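Long-range contacts in antifreeze protein (Uncultured bacterium, PDB 6EIO), which binds ice, apparently through two faces of its beta-solenoid fold, and probably serves as an antifreeze protein of an Antarctic bacterium: residues 19-24 with 120-125; 92-97 with 177-182; 127-132 with 154-159. All coordinates share one frame; numbering follows the deposited sequence. Where two conformers were deposited one is given.

Interaction 1: 19-24 with 120-125; sequences PLQTTV and GLYKST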
ATOM      1  N   PRO A  19      -7.953  17.416 -12.293  1.00  9.45           N
ATOM      2  CA  PRO A  19      -7.140  18.000 -13.367  1.00 10.18           C
ATOM      3  C   PRO A  19      -5.924  17.125 -13.643  1.00  7.83           C
ATOM      4  O   PRO A  19      -5.617  16.184 -12.910  1.00  9.27           O
ATOM      5  CB  PRO A  19      -6.734  19.372 -12.821  1.00 11.06           C
ATOM      6  CG  PRO A  19      -6.645  19.150 -11.361  1.00 13.94           C
ATOM      7  CD  PRO A  19      -7.748  18.141 -11.023  1.00 12.80           C
ATOM      8  N   LEU A  20      -5.234  17.443 -14.739  1.00  7.91           N
ATOM      9  CA  LEU A  20      -4.052  16.708 -15.162  1.00  6.95           C
ATOM     10  C   LEU A  20      -2.803  17.469 -14.733  1.00  6.98           C
ATOM     11  O   LEU A  20      -2.565  18.598 -15.170  1.00  8.42           O
ATOM     12  CB  LEU A  20      -4.069  16.486 -16.667  1.00  7.42           C
ATOM     13  CG  LEU A  20      -2.950  15.599 -17.198  1.00  7.43           C
ATOM     14  CD1 LEU A  20      -2.879  14.245 -16.479  1.00  9.16           C
ATOM     15  CD2 LEU A  20      -3.166  15.399 -18.692  1.00  9.19           C
ATOM     16  N   GLN A  21      -2.007  16.842 -13.875  1.00  6.79           N
ATOM     17  CA  GLN A  21      -0.806  17.449 -13.331  1.00  6.66           C
ATOM     18  C   GLN A  21       0.344  17.409 -14.329  1.00  6.92           C
ATOM     19  O   GLN A  21       0.442  16.522 -15.177  1.00  7.98           O
ATOM     20  CB  GLN A  21      -0.403  16.725 -12.039  1.00  7.04           C
ATOM     21  CG  GLN A  21      -1.453  16.882 -10.954  1.00  6.51           C
ATOM     22  CD  GLN A  21      -1.106  16.136  -9.683  1.00  6.42           C
ATOM     23  OE1 GLN A  21       0.030  16.188  -9.218  1.00  6.93           O
ATOM     24  NE2 GLN A  21      -2.092  15.473  -9.099  1.00  6.79           N
ATOM     25  N   THR A  22       1.239  18.397 -14.199  1.00  9.07           N
ATOM     26  CA  THR A  22       2.468  18.395 -14.976  0.51  8.56           C
ATOM     27  C   THR A  22       3.680  17.965 -14.171  1.00  8.38           C
ATOM     28  O   THR A  22       4.602  17.383 -14.746  1.00 10.80           O
ATOM     29  CB  THR A  22       2.763  19.775 -15.577  0.51  9.39           C
ATOM     30  OG1 THR A  22       2.829  20.749 -14.527  0.51  9.40           O
ATOM     31  CG2 THR A  22       1.719  20.152 -16.610  0.51 13.95           C
ATOM     32  N   THR A  23       3.712  18.208 -12.864  1.00  7.70           N
ATOM     33  CA  THR A  23       4.879  17.801 -12.091  1.00  7.89           C
ATOM     34  C   THR A  23       5.010  16.284 -12.123  1.00  8.05           C
ATOM     35  O   THR A  23       4.044  15.561 -11.866  1.00  8.39           O
ATOM     36  CB  THR A  23       4.747  18.279 -10.648  1.00  9.15           C
ATOM     37  OG1 THR A  23       4.648  19.702 -10.646  1.00  9.76           O
ATOM     38  CG2 THR A  23       5.936  17.838  -9.813  1.00 11.69           C
ATOM     39  N   VAL A  24       6.209  15.810 -12.418  1.00  8.73           N
ATOM     40  CA  VAL A  24       6.510  14.389 -12.484  1.00  8.87           C
ATOM     41  C   VAL A  24       7.028  13.960 -11.111  1.00  8.93           C
ATOM     42  O   VAL A  24       8.098  14.390 -10.694  1.00 11.41           O
ATOM     43  CB  VAL A  24       7.546  14.116 -13.583  1.00 10.46           C
ATOM     44  CG1 VAL A  24       7.969  12.653 -13.609  1.00 13.62           C
ATOM     45  CG2 VAL A  24       7.015  14.539 -14.936  1.00 11.67           C
ATOM     46  N   GLY A 120       0.621  11.804 -10.593  1.00  5.29           N
ATOM     47  CA  GLY A 120       1.006  12.962  -9.803  1.00  5.70           C
ATOM     48  C   GLY A 120       0.811  12.737  -8.323  1.00  5.39           C
ATOM     49  O   GLY A 120       0.930  11.604  -7.829  1.00  6.20           O
ATOM     50  N   LEU A 121       0.560  13.841  -7.622  1.00  5.28           N
ATOM     51  CA  LEU A 121       0.542  13.924  -6.170  1.00  5.47           C
ATOM     52  C   LEU A 121      -0.854  14.341  -5.725  1.00  5.76           C
ATOM     53  O   LEU A 121      -1.406  15.336  -6.232  1.00  6.03           O
ATOM     54  CB  LEU A 121       1.566  14.969  -5.717  1.00  6.38           C
ATOM     55  CG  LEU A 121       1.711  15.165  -4.205  1.00  7.07           C
ATOM     56  CD1 LEU A 121       2.134  13.894  -3.498  1.00  9.02           C
ATOM     57  CD2 LEU A 121       2.702  16.286  -3.936  1.00  9.49           C
ATOM     58  N   TYR A 122      -1.393  13.601  -4.760  1.00  5.83           N
ATOM     59  CA  TYR A 122      -2.725  13.816  -4.220  1.00  6.07           C
ATOM     60  C   TYR A 122      -2.632  13.921  -2.712  1.00  5.91           C
ATOM     61  O   TYR A 122      -1.856  13.184  -2.085  1.00  6.90           O
ATOM     62  CB  TYR A 122      -3.635  12.643  -4.570  1.00  5.74           C
ATOM     63  CG  TYR A 122      -3.873  12.510  -6.054  1.00  5.81           C
ATOM     64  CD1 TYR A 122      -3.015  11.764  -6.871  1.00  5.73           C
ATOM     65  CD2 TYR A 122      -4.936  13.165  -6.654  1.00  6.07           C
ATOM     66  CE1 TYR A 122      -3.229  11.659  -8.232  1.00  5.69           C
ATOM     67  CE2 TYR A 122      -5.164  13.070  -8.011  1.00  6.24           C
ATOM     68  CZ  TYR A 122      -4.317  12.305  -8.801  1.00  5.65           C
ATOM     69  OH  TYR A 122      -4.591  12.226 -10.139  1.00  6.07           O
ATOM     70  N   LYS A 123      -3.454  14.793  -2.132  1.00  5.96           N
ATOM     71  CA  LYS A 123      -3.477  14.977  -0.688  1.00  6.42           C
ATOM     72  C   LYS A 123      -4.909  14.973  -0.170  1.00  6.34           C
ATOM     73  O   LYS A 123      -5.748  15.769  -0.613  1.00  7.30           O
ATOM     74  CB  LYS A 123      -2.807  16.290  -0.295  1.00  8.17           C
ATOM     75  CG  LYS A 123      -2.811  16.552   1.190  1.00 11.96           C
ATOM     76  CD  LYS A 123      -2.058  17.825   1.526  1.00 15.56           C
ATOM     77  CE  LYS A 123      -1.809  17.941   3.021  1.00 23.31           C
ATOM     78  NZ  LYS A 123      -1.029  16.778   3.555  1.00 37.48           N
ATOM     79  N   SER A 124      -5.154  14.097   0.796  1.00  6.06           N
ATOM     80  CA  SER A 124      -6.405  14.042   1.541  1.00  6.63           C
ATOM     81  C   SER A 124      -6.162  14.534   2.956  1.00  6.74           C
ATOM     82  O   SER A 124      -5.323  13.990   3.678  1.00  7.61           O
ATOM     83  CB  SER A 124      -6.944  12.615   1.579  1.00  7.52           C
ATOM     84  OG  SER A 124      -8.185  12.570   2.266  1.00  9.76           O
ATOM     85  N   THR A 125      -6.906  15.557   3.366  1.00  7.30           N
ATOM     86  CA  THR A 125      -6.793  16.096   4.713  1.00  8.50           C
ATOM     87  C   THR A 125      -7.720  15.393   5.697  1.00  7.63           C
ATOM     88  O   THR A 125      -7.752  15.771   6.869  1.00 10.28           O
ATOM     89  CB  THR A 125      -7.092  17.599   4.719  1.00 11.79           C
ATOM     90  OG1 THR A 125      -8.421  17.804   4.239  1.00 13.84           O
ATOM     91  CG2 THR A 125      -6.093  18.364   3.850  1.00 16.05           C
TER
HETATM   92  O   HOH W   1      -4.405  14.918 -10.853  1.00  7.21           O
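One face of the Tyr122 ring carries the amide nitrogen of Gln21: NE2 stands 3.9 Å above the ring plane, displaced toward the rim, with CZ the nearest ring atom. The other flat group, the Gln21 amide, addresses the backbone of Leu121 with both of its polar atoms. Its OE1 accepts from Leu121 N at 2.9 Å, an almost straight bond (176° at the hydrogen), while its NE2 donates to Leu121 O at 3.0 Å. The second bond is more bent, and the donor sits above the carbonyl plane of Leu121. With CG anti to the carbonyl carbon (chi1 -64°) and the chain extended beyond it, the Gln21 side chain is long enough to span from the N-terminal segment to the strand, and its amide offers both an acceptor and a donor, as a peptide edge does.

Strand 120-124 belongs to the beta-solenoid of the ice-binding-like fold. Gly120 and Tyr122 bond by their backbones to strand 147-151 on one edge, whereas the backbone of Leu121 is bonded to Val106 on the other. Glycine suits position 120 because its backbone angles would jam a CB against the preceding carbonyl, and Gln21 OE1, 3.4 Å from Gly120 CA, would clash with one as well. A water widens the contact: it donates to Pro19 O at 2.7 Å and to Tyr122 OH at 2.8 Å, and accepts from Gln21 NE2. Tyr122 OH is bonded in addition to Thr118 O. Were Gln21 replaced by an alanine, Leu121 N and O would probably lose these partners, the water one of its three, and the face of Tyr122 the amide lying over it. Further along the N-terminal segment, Thr23 OG1 and Thr22 N bind the carboxylate of Asp104.

Interaction 2: 92-97 with 177-182; sequences TAYNDA and QVSSSA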
ATOM      1  N   THR A  92      11.888   6.177   6.391  1.00  6.29           N
ATOM      2  CA  THR A  92      12.383   7.107   5.378  1.00  6.18           C
ATOM      3  C   THR A  92      11.356   7.297   4.261  1.00  5.93           C
ATOM      4  O   THR A  92      11.065   8.426   3.845  1.00  6.38           O
ATOM      5  CB  THR A  92      13.713   6.576   4.827  1.00  6.85           C
ATOM      6  OG1 THR A  92      14.646   6.537   5.903  1.00  7.73           O
ATOM      7  CG2 THR A  92      14.241   7.424   3.667  1.00  9.01           C
ATOM      8  N   ALA A  93      10.802   6.193   3.757  1.00  5.88           N
ATOM      9  CA  ALA A  93       9.849   6.264   2.656  1.00  5.72           C
ATOM     10  C   ALA A  93       8.570   6.995   3.065  1.00  5.88           C
ATOM     11  O   ALA A  93       8.028   7.796   2.298  1.00  6.07           O
ATOM     12  CB  ALA A  93       9.510   4.858   2.171  1.00  5.99           C
ATOM     13  N   TYR A  94       8.070   6.702   4.269  1.00  5.76           N
ATOM     14  CA  TYR A  94       6.890   7.380   4.784  1.00  5.73           C
ATOM     15  C   TYR A  94       7.116   8.889   4.842  1.00  5.84           C
ATOM     16  O   TYR A  94       6.277   9.683   4.410  1.00  6.30           O
ATOM     17  CB  TYR A  94       6.604   6.825   6.179  1.00  5.85           C
ATOM     18  CG  TYR A  94       5.429   7.463   6.888  1.00  5.68           C
ATOM     19  CD1 TYR A  94       5.574   8.667   7.581  1.00  6.33           C
ATOM     20  CD2 TYR A  94       4.175   6.855   6.887  1.00  6.13           C
ATOM     21  CE1 TYR A  94       4.505   9.233   8.260  1.00  6.95           C
ATOM     22  CE2 TYR A  94       3.105   7.422   7.559  1.00  6.46           C
ATOM     23  CZ  TYR A  94       3.267   8.608   8.244  1.00  6.43           C
ATOM     24  OH  TYR A  94       2.192   9.133   8.896  1.00  7.83           O
ATOM     25  N   ASN A  95       8.255   9.293   5.404  1.00  6.02           N
ATOM     26  CA  ASN A  95       8.538  10.715   5.550  1.00  6.59           C
ATOM     27  C   ASN A  95       8.719  11.377   4.187  1.00  6.72           C
ATOM     28  O   ASN A  95       8.278  12.520   3.985  1.00  7.85           O
ATOM     29  CB  ASN A  95       9.776  10.920   6.423  1.00  7.05           C
ATOM     30  CG  ASN A  95       9.571  10.575   7.887  1.00  7.92           C
ATOM     31  OD1 ASN A  95      10.557  10.259   8.597  1.00 10.41           O
ATOM     32  ND2 ASN A  95       8.358  10.660   8.368  1.00  8.65           N
ATOM     33  N   ASP A  96       9.367  10.687   3.246  1.00  6.71           N
ATOM     34  CA  ASP A  96       9.511  11.192   1.882  1.00  7.09           C
ATOM     35  C   ASP A  96       8.137  11.430   1.271  1.00  7.03           C
ATOM     36  O   ASP A  96       7.811  12.528   0.804  1.00  8.54           O
ATOM     37  CB  ASP A  96      10.336  10.144   1.097  1.00  7.29           C
ATOM     38  CG  ASP A  96      10.490  10.423  -0.388  1.00  8.35           C
ATOM     39  OD1 ASP A  96      10.228  11.547  -0.833  1.00 11.53           O
ATOM     40  OD2 ASP A  96      10.853   9.470  -1.114  1.00  9.61           O
ATOM     41  N   ALA A  97       7.297  10.405   1.311  1.00  6.53           N
ATOM     42  CA  ALA A  97       5.955  10.509   0.749  1.00  6.42           C
ATOM     43  C   ALA A  97       5.184  11.659   1.372  1.00  6.64           C
ATOM     44  O   ALA A  97       4.539  12.433   0.662  1.00  7.96           O
ATOM     45  CB  ALA A  97       5.212   9.190   0.960  1.00  6.85           C
ATOM     46  N   GLN A 177       0.360   6.838   1.424  1.00  4.73           N
ATOM     47  CA  GLN A 177       0.934   7.194   2.711  1.00  5.07           C
ATOM     48  C   GLN A 177      -0.229   7.467   3.664  1.00  5.03           C
ATOM     49  O   GLN A 177      -1.034   8.373   3.425  1.00  6.04           O
ATOM     50  CB  GLN A 177       1.838   8.426   2.538  1.00  5.78           C
ATOM     51  CG  GLN A 177       2.393   8.955   3.853  1.00  7.32           C
ATOM     52  CD  GLN A 177       1.492   9.966   4.521  1.00  6.74           C
ATOM     53  OE1 GLN A 177       0.945  10.868   3.870  1.00  8.17           O
ATOM     54  NE2 GLN A 177       1.319   9.815   5.830  1.00  7.82           N
ATOM     55  N   VAL A 178      -0.323   6.663   4.721  1.00  5.11           N
ATOM     56  CA  VAL A 178      -1.480   6.647   5.600  1.00  5.15           C
ATOM     57  C   VAL A 178      -1.028   7.083   6.993  1.00  5.26           C
ATOM     58  O   VAL A 178      -0.225   6.400   7.641  1.00  5.26           O
ATOM     59  CB  VAL A 178      -2.115   5.249   5.621  1.00  5.50           C
ATOM     60  CG1 VAL A 178      -3.278   5.197   6.616  1.00  6.81           C
ATOM     61  CG2 VAL A 178      -2.557   4.830   4.231  1.00  6.07           C
ATOM     62  N   SER A 179      -1.558   8.220   7.470  1.00  5.68           N
ATOM     63  CA  SER A 179      -1.063   8.788   8.715  1.00  6.11           C
ATOM     64  C   SER A 179      -1.602   8.085   9.950  1.00  5.96           C
ATOM     65  O   SER A 179      -1.054   8.276  11.040  1.00  7.37           O
ATOM     66  CB  SER A 179      -1.375  10.280   8.783  1.00  7.73           C
ATOM     67  OG  SER A 179      -0.764  10.999   7.727  1.00  9.81           O
ATOM     68  N   SER A 180      -2.658   7.288   9.808  1.00  6.19           N
ATOM     69  CA  SER A 180      -3.109   6.458  10.921  0.51  6.27           C
ATOM     70  C   SER A 180      -3.125   5.008  10.458  1.00  6.01           C
ATOM     71  O   SER A 180      -2.046   4.427  10.306  1.00  6.89           O
ATOM     72  CB  SER A 180      -4.371   6.986  11.588  0.51  7.21           C
ATOM     73  OG  SER A 180      -5.398   6.964  10.646  0.51  6.95           O
ATOM     74  N   SER A 181      -4.300   4.405  10.231  1.00  5.94           N
ATOM     75  CA  SER A 181      -4.430   3.001   9.889  1.00  5.73           C
ATOM     76  C   SER A 181      -5.256   2.820   8.620  1.00  5.31           C
ATOM     77  O   SER A 181      -5.979   3.719   8.179  1.00  5.69           O
ATOM     78  CB  SER A 181      -5.092   2.235  11.029  1.00  6.85           C
ATOM     79  OG  SER A 181      -4.227   2.155  12.154  1.00  7.94           O
ATOM     80  N   ALA A 182      -5.135   1.623   8.048  1.00  5.61           N
ATOM     81  CA  ALA A 182      -5.897   1.236   6.873  1.00  5.66           C
ATOM     82  C   ALA A 182      -6.681  -0.042   7.146  1.00  5.55           C
ATOM     83  O   ALA A 182      -6.204  -0.936   7.851  1.00  6.14           O
ATOM     84  CB  ALA A 182      -4.983   1.016   5.671  1.00  6.12           C
TER
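Gln177 reaches from strand 174-178 toward helix 81-99, and its CB meets the methyl of Ala97 at 3.8 Å. The small alanine lets the helix come close to the strand here. CG, the next atom, also touches Ala97 CB and lies over one face of the Tyr94 ring, 4.3 Å from the ring centroid and 21° off the normal, a CH-pi contact. The bend at chi2 (-89°) turns the amide back toward the ring, where NE2 comes within 3.3 Å of Tyr94 CZ, and the amide plane stands nearly perpendicular to the ring plane, 88° away. NE2 donates to Ser179 OG at 3.1 Å, the acceptor lying in the plane of the amide. Ser179 OG is in turn bonded to Ile151 O, while OE1 of Gln177 receives a weak bond from Ile151 N.

The tyrosine is met at its edge as well. Val178 O lies in the ring plane, 3.5 Å from CE2, and the CA of Ser179 is 3.3 Å from OH. Tyr94 also makes a cation-pi contact with Arg215, and Ile195 and Leu197 touch its side chain. In this way the helix that flanks the solenoid in the ice-binding-like fold is seated on a strand and on the turn after it. Ala97 O, bonded to Gln150 NE2, adds a polar tie to strand 147-151. A glutamine suits the buried seam because its methylenes serve helix and ring while its amide finds partners, one of them weak, on the solenoid side; what passes between 92-97 and 177-182 is largely packing and a CH-pi contact.

Interaction 3: 127-132 with 154-159; sequences SLAVSS and TLTTTP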
ATOM      1  N   SER A 127     -10.216  11.330   6.020  1.00  6.75           N
ATOM      2  CA  SER A 127     -10.149   9.934   5.628  0.52  6.16           C
ATOM      3  C   SER A 127     -10.426   9.785   4.133  1.00  5.84           C
ATOM      4  O   SER A 127     -11.221  10.525   3.539  1.00  6.68           O
ATOM      5  CB  SER A 127     -11.161   9.099   6.413  0.52  6.33           C
ATOM      6  OG  SER A 127     -10.782   8.952   7.774  0.52  6.95           O
ATOM      7  N   LEU A 128      -9.743   8.805   3.525  1.00  5.80           N
ATOM      8  CA  LEU A 128      -9.899   8.481   2.117  1.00  5.41           C
ATOM      9  C   LEU A 128     -10.474   7.072   2.037  1.00  5.46           C
ATOM     10  O   LEU A 128     -10.058   6.187   2.793  1.00  6.46           O
ATOM     11  CB  LEU A 128      -8.550   8.542   1.397  1.00  5.75           C
ATOM     12  CG  LEU A 128      -8.622   8.580  -0.129  1.00  6.05           C
ATOM     13  CD1 LEU A 128      -9.213   9.891  -0.617  1.00  7.40           C
ATOM     14  CD2 LEU A 128      -7.232   8.373  -0.704  1.00  7.63           C
ATOM     15  N   ALA A 129     -11.436   6.866   1.140  1.00  5.48           N
ATOM     16  CA  ALA A 129     -12.140   5.592   1.097  1.00  6.15           C
ATOM     17  C   ALA A 129     -12.481   5.226  -0.332  1.00  5.94           C
ATOM     18  O   ALA A 129     -12.656   6.089  -1.177  1.00  7.33           O
ATOM     19  CB  ALA A 129     -13.431   5.657   1.912  1.00  9.00           C
ATOM     20  N   VAL A 130     -12.576   3.936  -0.589  1.00  8.45           N
ATOM     21  CA  VAL A 130     -13.267   3.443  -1.767  1.00 12.93           C
ATOM     22  C   VAL A 130     -14.525   2.773  -1.230  1.00 13.91           C
ATOM     23  O   VAL A 130     -14.472   1.652  -0.717  1.00 14.88           O
ATOM     24  CB  VAL A 130     -12.399   2.491  -2.601  1.00 15.96           C
ATOM     25  CG1 VAL A 130     -13.052   2.243  -3.936  1.00 21.87           C
ATOM     26  CG2 VAL A 130     -10.982   3.048  -2.776  1.00 17.87           C
ATOM     27  N   SER A 131     -15.665   3.475  -1.302  1.00 17.11           N
ATOM     28  CA  SER A 131     -16.889   2.980  -0.673  1.00 19.81           C
ATOM     29  C   SER A 131     -17.924   2.517  -1.665  1.00 17.18           C
ATOM     30  O   SER A 131     -18.657   1.574  -1.381  1.00 22.53           O
ATOM     31  CB  SER A 131     -17.531   4.014   0.271  1.00 20.56           C
ATOM     32  OG  SER A 131     -18.143   5.109  -0.372  1.00 17.07           O
ATOM     33  N   SER A 132     -17.976   3.130  -2.825  1.00 14.14           N
ATOM     34  CA  SER A 132     -18.879   2.690  -3.867  1.00 18.66           C
ATOM     35  C   SER A 132     -18.035   2.734  -5.111  1.00 18.31           C
ATOM     36  O   SER A 132     -17.250   3.661  -5.292  1.00 24.36           O
ATOM     37  CB  SER A 132     -20.056   3.651  -4.044  1.00 24.65           C
ATOM     38  OG  SER A 132     -19.562   4.943  -4.352  1.00 31.57           O
ATOM     39  N   THR A 154      -7.348   7.902   7.974  1.00  5.48           N
ATOM     40  CA  THR A 154      -7.438   6.500   7.600  1.00  5.31           C
ATOM     41  C   THR A 154      -7.687   6.313   6.110  1.00  5.01           C
ATOM     42  O   THR A 154      -8.165   7.205   5.409  1.00  5.53           O
ATOM     43  CB  THR A 154      -8.554   5.810   8.395  1.00  5.88           C
ATOM     44  OG1 THR A 154      -9.797   6.437   8.062  1.00  7.22           O
ATOM     45  CG2 THR A 154      -8.323   5.869   9.894  1.00  6.45           C
ATOM     46  N   LEU A 155      -7.370   5.097   5.665  1.00  5.10           N
ATOM     47  CA  LEU A 155      -7.649   4.613   4.316  1.00  4.94           C
ATOM     48  C   LEU A 155      -8.494   3.350   4.450  1.00  5.06           C
ATOM     49  O   LEU A 155      -8.049   2.399   5.096  1.00  5.86           O
ATOM     50  CB  LEU A 155      -6.331   4.276   3.607  1.00  5.41           C
ATOM     51  CG  LEU A 155      -6.461   3.562   2.256  1.00  5.69           C
ATOM     52  CD1 LEU A 155      -7.217   4.384   1.231  1.00  6.20           C
ATOM     53  CD2 LEU A 155      -5.062   3.211   1.745  1.00  6.34           C
ATOM     54  N   THR A 156      -9.678   3.318   3.839  1.00  5.24           N
ATOM     55  CA  THR A 156     -10.554   2.167   3.992  1.00  5.98           C
ATOM     56  C   THR A 156     -11.252   1.842   2.682  1.00  7.25           C
ATOM     57  O   THR A 156     -11.393   2.672   1.783  1.00  9.64           O
ATOM     58  CB  THR A 156     -11.615   2.361   5.072  1.00  8.54           C
ATOM     59  OG1 THR A 156     -12.476   3.434   4.696  1.00 12.34           O
ATOM     60  CG2 THR A 156     -10.972   2.617   6.411  1.00 11.69           C
ATOM     61  N   THR A 157     -11.710   0.588   2.606  1.00  6.50           N
ATOM     62  CA  THR A 157     -12.579   0.152   1.527  1.00  6.44           C
ATOM     63  C   THR A 157     -13.734  -0.661   2.107  1.00  6.65           C
ATOM     64  O   THR A 157     -13.583  -1.393   3.083  1.00  6.63           O
ATOM     65  CB  THR A 157     -11.840  -0.698   0.477  1.00  6.68           C
ATOM     66  OG1 THR A 157     -11.376  -1.893   1.094  1.00  5.89           O
ATOM     67  CG2 THR A 157     -10.651   0.056  -0.104  1.00  8.62           C
ATOM     68  N   THR A 158     -14.886  -0.574   1.453  1.00  7.74           N
ATOM     69  CA  THR A 158     -15.980  -1.499   1.731  1.00  7.51           C
ATOM     70  C   THR A 158     -15.725  -2.808   0.985  1.00  7.60           C
ATOM     71  O   THR A 158     -14.818  -2.927   0.157  1.00  9.10           O
ATOM     72  CB  THR A 158     -17.320  -0.898   1.289  1.00  7.05           C
ATOM     73  OG1 THR A 158     -17.170  -0.485  -0.057  1.00  7.78           O
ATOM     74  CG2 THR A 158     -17.753   0.270   2.149  1.00  9.94           C
ATOM     75  N   PRO A 159     -16.544  -3.816   1.243  1.00  7.05           N
ATOM     76  CA  PRO A 159     -16.347  -5.104   0.567  1.00  6.54           C
ATOM     77  C   PRO A 159     -16.361  -5.001  -0.950  1.00  6.33           C
ATOM     78  O   PRO A 159     -17.179  -4.292  -1.552  1.00  7.47           O
ATOM     79  CB  PRO A 159     -17.512  -5.944   1.099  1.00  7.28           C
ATOM     80  CG  PRO A 159     -17.698  -5.432   2.503  1.00  8.46           C
ATOM     81  CD  PRO A 159     -17.538  -3.931   2.335  1.00  8.09           C
TER
HETATM   82  O   HOH W   2     -11.133   5.866   5.471  1.00 29.71           O
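Val130 and Thr157 both place CG2 anti to the carbonyl carbon, Val130 with chi1 -168° and Thr157 with chi1 63°, which lays the two methyls side by side, pointing the same way and 4.0 Å apart. The same rotation sends Thr157 OG1 to partners beyond this pair, Thr188 OG1 and Gly185 N. Branched residues suit the place, since beta-strand backbones accommodate them readily. Strands 128-130 and 155-157 are successive rungs of one parallel face of the beta-solenoid, and the usual ladder joins them: Leu128 N to Thr154 O, Thr156 N to Leu128 O at 3.1 Å, Val130 N to Thr156 O and Thr158 N to Val130 O. Leu128 and Leu155 share the inner side with Val130 and Thr157, packing against Trp176 of strand 174-178. On the other side lie Ala129 and Thr156, Ala129 CB being 3.7 Å from Thr156 OG1. There a water donates to Leu128 O at 2.9 Å and is also hydrogen-bonded to the hydroxyls of Thr154 and Thr156. Ser127, modelled in two conformers, less certainly bonds Thr154 OG1 through its OG, and Ser153 OG as well. Past the ladder, Thr158 OG1 donates to Ser131 O at 2.9 Å from above the carbonyl plane.

How the interactions relate
Starting from the N terminus, the segment before strand 36-40 waits until 120-125 for its partner, and interaction 1 closes that long loop. Helix 81-99 falls within it, yet its residues 92-97 reach on to 177-182, so interactions 1 and 2 cross along the chain and lock the N-terminal arm and the helix to strands of the same solenoid sheet. Interaction 3, between neighbouring rungs, opens just after 120-125 ends and closes well before 177, so it follows interaction 1 in series and is enclosed by interaction 2. The last two also touch: Ser181 O lies 3.2 Å from Leu155 N, a probable hydrogen bond, linking the turn after strand 174-178 to strand 155-157.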